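Galactonate dehydratase (Zobellia galactanivorans, PDB 5OLC) belongs to the enolase superfamily, pairing a mandelate racemase/muconate lactonizing enzyme-type N-terminal domain with a C-terminal TIM-barrel-like domain. Local coordinates at residues 125-129 / 130-134. Numbering follows the deposited sequence.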
loop_
_atom_site.group_PDB
_atom_site.type_symbol
_atom_site.label_atom_id
_atom_site.label_comp_id
_atom_site.label_asym_id
_atom_site.label_seq_id
_atom_site.Cartn_x
_atom_site.Cartn_y
_atom_site.Cartn_z
ATOM N N VAL A 125 26.272 35.125 -2.780
ATOM C CA VAL A 125 25.046 34.346 -3.015
ATOM C C VAL A 125 24.668 33.502 -1.777
ATOM O O VAL A 125 23.481 33.453 -1.434
ATOM C CB VAL A 125 25.106 33.510 -4.326
ATOM C CG1 VAL A 125 23.853 32.657 -4.512
ATOM C CG2 VAL A 125 25.312 34.413 -5.541
ATOM N N SER A 126 25.662 32.860 -1.097
ATOM C CA SER A 126 25.406 32.021 0.085
ATOM C C SER A 126 24.677 32.772 1.188
ATOM O O SER A 126 23.695 32.258 1.725
ATOM C CB SER A 126 26.676 31.348 0.606
ATOM O OG SER A 126 27.884 32.057 0.387
ATOM N N VAL A 127 25.106 34.011 1.478
ATOM C CA VAL A 127 24.477 34.873 2.477
ATOM C C VAL A 127 23.060 35.252 2.011
ATOM O O VAL A 127 22.125 35.318 2.820
ATOM C CB VAL A 127 25.385 36.096 2.770
ATOM C CG1 VAL A 127 24.631 37.235 3.466
ATOM C CG2 VAL A 127 26.597 35.667 3.588
ATOM N N LEU A 128 22.907 35.444 0.697
ATOM C CA LEU A 128 21.627 35.802 0.095
ATOM C C LEU A 128 20.655 34.613 -0.073
ATOM O O LEU A 128 19.466 34.837 -0.373
ATOM C CB LEU A 128 21.852 36.539 -1.231
ATOM C CG LEU A 128 21.996 38.032 -1.113
ATOM C CD1 LEU A 128 22.490 38.602 -2.377
ATOM C CD2 LEU A 128 20.681 38.665 -0.775
ATOM N N LEU A 129 21.166 33.361 0.111
ATOM C CA LEU A 129 20.362 32.124 0.056
ATOM C C LEU A 129 19.804 31.842 1.475
ATOM O O LEU A 129 18.924 30.991 1.657
ATOM C CB LEU A 129 21.180 30.897 -0.443
ATOM C CG LEU A 129 21.481 30.715 -1.942
ATOM C CD1 LEU A 129 22.531 29.613 -2.153
ATOM C CD2 LEU A 129 20.219 30.422 -2.760
ATOM N N GLY A 130 20.356 32.544 2.468
ATOM C CA GLY A 130 19.950 32.402 3.862
ATOM C C GLY A 130 21.066 32.514 4.878
ATOM O O GLY A 130 20.800 32.839 6.039
ATOM N N GLY A 131 22.298 32.228 4.461
ATOM C CA GLY A 131 23.443 32.297 5.359
ATOM C C GLY A 131 24.508 31.253 5.123
ATOM O O GLY A 131 24.204 30.128 4.734
ATOM N N VAL A 132 25.776 31.634 5.333
ATOM C CA VAL A 132 26.929 30.735 5.202
ATOM C C VAL A 132 26.916 29.794 6.414
ATOM O O VAL A 132 27.120 30.240 7.561
ATOM C CB VAL A 132 28.280 31.487 5.060
ATOM C CG1 VAL A 132 29.461 30.531 5.155
ATOM C CG2 VAL A 132 28.337 32.271 3.758
ATOM N N LYS A 133 26.591 28.520 6.160
ATOM C CA LYS A 133 26.526 27.500 7.198
ATOM C C LYS A 133 27.886 26.837 7.316
ATOM O O LYS A 133 28.284 26.437 8.416
ATOM C CB LYS A 133 25.461 26.454 6.855
ATOM C CG LYS A 133 24.106 26.741 7.451
ATOM C CD LYS A 133 23.254 27.644 6.601
ATOM C CE LYS A 133 21.796 27.479 6.914
ATOM N NZ LYS A 133 20.958 27.868 5.760
ATOM N N ASN A 134 28.600 26.741 6.169
ATOM C CA ASN A 134 29.913 26.121 6.027
ATOM C C ASN A 134 30.862 27.077 5.279
ATOM O O ASN A 134 30.782 27.180 4.044
ATOM C CB ASN A 134 29.787 24.788 5.278
ATOM C CG ASN A 134 28.615 23.924 5.685
ATOM O OD1 ASN A 134 27.787 23.538 4.851
ATOM N ND2 ASN A 134 28.524 23.592 6.970
#
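The carbonyl of S126 takes the N-H of G131 on one face of its plane and that of L129 on the other. L129 N lies 3.2 Å from S126 O. G131 N is 3.1 Å from S126 O. G131 N is tilted 20° out of the S126 carbonyl plane, and its N-H...O angle is 145°. Next to this bond, G130 N makes a weak one of 3.3 Å to V127 O. The bonds of G131 N to S126 O and G130 N to V127 O, with the positive phi of G130 (144°), make a Schellman motif at the end of helix 125-128. The chain leaves the helix here for the loop that leads to strand 136-142.

Beyond the turn, V132 packs back against the helix through one methyl. V132 CG2 lies beside its own backbone N, anti to the carbonyl carbon. From there it rests on V127 CG2 at 3.8 Å and on S126, with OG at 3.4 Å and CB at 3.7 Å. The V127 and V132 side chains are skewed to each other.

Around the turn, S126 N is hydrogen-bonded to H317 of helix 309-321. K133 NZ bonds to N321 O and forms a salt bridge with E83 of the second subunit. V127 also packs on I80 of that subunit.

The S126 carbonyl thus serves two N-H donors, while V127 O takes G130 N weakly. The N-H groups of G130 and G131 are both turned back on the last helical turn.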